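Local coordinates for E3 19 kDa protein (Human adenovirus E serotype 4, PDB 5IRO) that probably binds MHC class I heavy chains and retains them in the endoplasmic reticulum, impairing their transport to the cell surface early in infection, at residues C29-K34 / F85-M90. Numbering follows the deposited sequence.
Sequences CAVLIK and FIFEHM
Val-31 and Phe-87 meet side chain to side chain, crossing at about a right angle. CG1 of Val-31 sits at the ring edge, near its plane, 3.5 Å from CE1 of Phe-87. CG2 of Val-31, 3.9 Å from CD1 of Phe-87, lies well off that plane. CG1 of Val-31 stands anti to its own backbone N (chi1 -177°), which carries it to the ring edge and leaves CG2 on the backbone N side, touching CD1 alone. With CG anti to its carbonyl carbon (chi1 -52°), Phe-87 reaches inward from the loop. Its ring also meets Trp-59, the planes nearly parallel at about 15°, and Tyr-46. Val-31 also touches Trp-59, which places its methyls beside a group of aromatic rings.

Strand 29-34 is the middle strand of a three-stranded antiparallel sheet, between strands 20-24 and 54-59, in the adenovirus GP19K family region; the chain is a piece of the longer membrane protein, probably its lumenal part. Segment 85-90 leaves strand 78-84 of the second antiparallel sheet and leads to helix 91-94 through a turn closed by the hydrogen bond from N of Met-90 to O of Phe-87 (3.2 Å). Met-90 is the N-cap residue of that helix. At this end SG of Cys-29 lies 4.1 Å from O of Met-90, a loose approach beside the disulfide of Cys-29 with Cys-91, which ties the start of the strand covalently to the helix.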
ATOM      1  N   CYS D  29      14.316  -3.242 -11.176  1.00 69.61           N
ATOM      2  CA  CYS D  29      15.235  -3.641 -10.130  1.00 69.97           C
ATOM      3  C   CYS D  29      15.619  -2.483  -9.202  1.00 71.06           C
ATOM      4  O   CYS D  29      16.506  -1.681  -9.517  1.00 65.56           O
ATOM      5  CB  CYS D  29      16.475  -4.275 -10.743  1.00 62.19           C
ATOM      6  SG  CYS D  29      17.460  -5.196  -9.566  1.00 61.72           S
ATOM      7  N   ALA D  30      14.967  -2.438  -8.041  1.00 53.88           N
ATOM      8  CA  ALA D  30      15.217  -1.399  -7.048  1.00 46.13           C
ATOM      9  C   ALA D  30      16.506  -1.670  -6.286  1.00 43.47           C
ATOM     10  O   ALA D  30      16.671  -2.722  -5.655  1.00 44.52           O
ATOM     11  CB  ALA D  30      14.045  -1.293  -6.083  1.00 46.21           C
ATOM     12  N   VAL D  31      17.411  -0.698  -6.361  1.00 34.90           N
ATOM     13  CA  VAL D  31      18.717  -0.767  -5.723  1.00 39.81           C
ATOM     14  C   VAL D  31      18.731   0.026  -4.422  1.00 37.78           C
ATOM     15  O   VAL D  31      18.220   1.146  -4.366  1.00 39.98           O
ATOM     16  CB  VAL D  31      19.807  -0.188  -6.651  1.00 34.34           C
ATOM     17  CG1 VAL D  31      21.180  -0.314  -6.015  1.00 31.98           C
ATOM     18  CG2 VAL D  31      19.772  -0.871  -8.008  1.00 30.10           C
ATOM     19  N   LEU D  32      19.315  -0.557  -3.381  1.00 35.46           N
ATOM     20  CA  LEU D  32      19.412   0.114  -2.091  1.00 35.87           C
ATOM     21  C   LEU D  32      20.830   0.010  -1.544  1.00 35.66           C
ATOM     22  O   LEU D  32      21.201  -1.007  -0.963  1.00 35.28           O
ATOM     23  CB  LEU D  32      18.441  -0.511  -1.093  1.00 37.85           C
ATOM     24  CG  LEU D  32      18.394   0.186   0.268  1.00 42.69           C
ATOM     25  CD1 LEU D  32      17.524   1.433   0.211  1.00 39.49           C
ATOM     26  CD2 LEU D  32      17.926  -0.768   1.350  1.00 40.44           C
ATOM     27  N   ILE D  33      21.610   1.072  -1.708  1.00 23.79           N
ATOM     28  CA  ILE D  33      22.974   1.109  -1.193  1.00 24.48           C
ATOM     29  C   ILE D  33      23.002   1.659   0.229  1.00 24.36           C
ATOM     30  O   ILE D  33      22.862   2.866   0.440  1.00 25.22           O
ATOM     31  CB  ILE D  33      23.886   1.972  -2.085  1.00 23.43           C
ATOM     32  CG1 ILE D  33      23.703   1.586  -3.556  1.00 16.67           C
ATOM     33  CG2 ILE D  33      25.341   1.823  -1.668  1.00 21.64           C
ATOM     34  CD1 ILE D  33      24.407   2.511  -4.529  1.00 18.37           C
ATOM     35  N   LYS D  34      23.178   0.769   1.201  1.00 23.04           N
ATOM     36  CA  LYS D  34      23.200   1.173   2.603  1.00 28.23           C
ATOM     37  C   LYS D  34      24.615   1.228   3.183  1.00 37.67           C
ATOM     38  O   LYS D  34      25.297   0.208   3.296  1.00 35.08           O
ATOM     39  CB  LYS D  34      22.330   0.237   3.443  1.00 26.99           C
ATOM     40  CG  LYS D  34      22.208   0.653   4.900  1.00 30.36           C
ATOM     41  CD  LYS D  34      21.230  -0.242   5.640  1.00 31.25           C
ATOM     42  CE  LYS D  34      20.999   0.244   7.061  1.00 35.88           C
ATOM     43  NZ  LYS D  34      20.099  -0.676   7.809  1.00 24.80           N
ATOM     44  N   PHE D  85      30.441  -2.340  -7.939  1.00 27.08           N
ATOM     45  CA  PHE D  85      29.602  -3.484  -7.617  1.00 24.75           C
ATOM     46  C   PHE D  85      28.662  -3.675  -8.785  1.00 21.32           C
ATOM     47  O   PHE D  85      27.992  -2.738  -9.216  1.00 25.29           O
ATOM     48  CB  PHE D  85      28.795  -3.254  -6.343  1.00 25.24           C
ATOM     49  CG  PHE D  85      28.039  -4.473  -5.886  1.00 18.76           C
ATOM     50  CD1 PHE D  85      26.731  -4.693  -6.292  1.00 16.70           C
ATOM     51  CD2 PHE D  85      28.647  -5.412  -5.068  1.00 16.44           C
ATOM     52  CE1 PHE D  85      26.038  -5.817  -5.878  1.00 20.40           C
ATOM     53  CE2 PHE D  85      27.961  -6.538  -4.650  1.00  3.77           C
ATOM     54  CZ  PHE D  85      26.654  -6.741  -5.056  1.00 17.21           C
ATOM     55  N   ILE D  86      28.616  -4.898  -9.296  1.00 34.50           N
ATOM     56  CA  ILE D  86      27.809  -5.184 -10.469  1.00 35.07           C
ATOM     57  C   ILE D  86      26.329  -5.422 -10.157  1.00 38.03           C
ATOM     58  O   ILE D  86      25.957  -6.351  -9.437  1.00 34.85           O
ATOM     59  CB  ILE D  86      28.399  -6.368 -11.274  1.00 49.23           C
ATOM     60  CG1 ILE D  86      27.614  -6.575 -12.567  1.00 44.02           C
ATOM     61  CG2 ILE D  86      28.497  -7.637 -10.424  1.00 53.38           C
ATOM     62  CD1 ILE D  86      27.946  -5.550 -13.621  1.00 34.87           C
ATOM     63  N   PHE D  87      25.492  -4.538 -10.688  1.00 45.62           N
ATOM     64  CA  PHE D  87      24.054  -4.605 -10.477  1.00 39.96           C
ATOM     65  C   PHE D  87      23.461  -5.563 -11.501  1.00 43.66           C
ATOM     66  O   PHE D  87      22.349  -6.061 -11.339  1.00 48.04           O
ATOM     67  CB  PHE D  87      23.420  -3.217 -10.603  1.00 40.09           C
ATOM     68  CG  PHE D  87      24.073  -2.166  -9.745  1.00 40.24           C
ATOM     69  CD1 PHE D  87      23.544  -1.831  -8.512  1.00 36.39           C
ATOM     70  CD2 PHE D  87      25.211  -1.509 -10.175  1.00 37.83           C
ATOM     71  CE1 PHE D  87      24.141  -0.870  -7.720  1.00 36.02           C
ATOM     72  CE2 PHE D  87      25.812  -0.546  -9.387  1.00 38.03           C
ATOM     73  CZ  PHE D  87      25.275  -0.227  -8.159  1.00 36.55           C
ATOM     74  N   GLU D  88      24.229  -5.822 -12.555  1.00 32.84           N
ATOM     75  CA  GLU D  88      23.836  -6.747 -13.613  1.00 27.39           C
ATOM     76  C   GLU D  88      23.807  -8.189 -13.105  1.00 29.89           C
ATOM     77  O   GLU D  88      23.301  -9.087 -13.780  1.00 34.90           O
ATOM     78  CB  GLU D  88      24.815  -6.618 -14.786  1.00 30.38           C
ATOM     79  CG  GLU D  88      24.408  -7.301 -16.081  1.00 34.47           C
ATOM     80  CD  GLU D  88      25.421  -7.083 -17.194  1.00 33.66           C
ATOM     81  OE1 GLU D  88      26.353  -6.273 -17.003  1.00 29.26           O
ATOM     82  OE2 GLU D  88      25.283  -7.720 -18.258  1.00 24.82           O
ATOM     83  N   HIS D  89      24.334  -8.404 -11.904  1.00 63.81           N
ATOM     84  CA  HIS D  89      24.434  -9.743 -11.336  1.00 65.58           C
ATOM     85  C   HIS D  89      23.474  -9.937 -10.167  1.00 59.00           C
ATOM     86  O   HIS D  89      23.412 -11.014  -9.575  1.00 58.07           O
ATOM     87  CB  HIS D  89      25.866 -10.024 -10.886  1.00 68.20           C
ATOM     88  CG  HIS D  89      26.659 -10.829 -11.864  1.00 69.45           C
ATOM     89  ND1 HIS D  89      26.332 -12.125 -12.203  1.00 77.53           N
ATOM     90  CD2 HIS D  89      27.765 -10.522 -12.584  1.00 68.77           C
ATOM     91  CE1 HIS D  89      27.202 -12.580 -13.086  1.00 73.73           C
ATOM     92  NE2 HIS D  89      28.082 -11.626 -13.333  1.00 65.40           N
ATOM     93  N   MET D  90      22.725  -8.889  -9.845  1.00 45.83           N
ATOM     94  CA  MET D  90      21.761  -8.947  -8.754  1.00 42.62           C
ATOM     95  C   MET D  90      20.395  -8.430  -9.190  1.00 36.98           C
ATOM     96  O   MET D  90      19.400  -8.623  -8.493  1.00 39.92           O
ATOM     97  CB  MET D  90      22.275  -8.169  -7.537  1.00 39.55           C
ATOM     98  CG  MET D  90      23.487  -8.803  -6.862  1.00 36.28           C
ATOM     99  SD  MET D  90      23.073  -9.776  -5.400  1.00 66.36           S
ATOM    100  CE  MET D  90      22.953  -8.490  -4.157  1.00 57.85           C
TER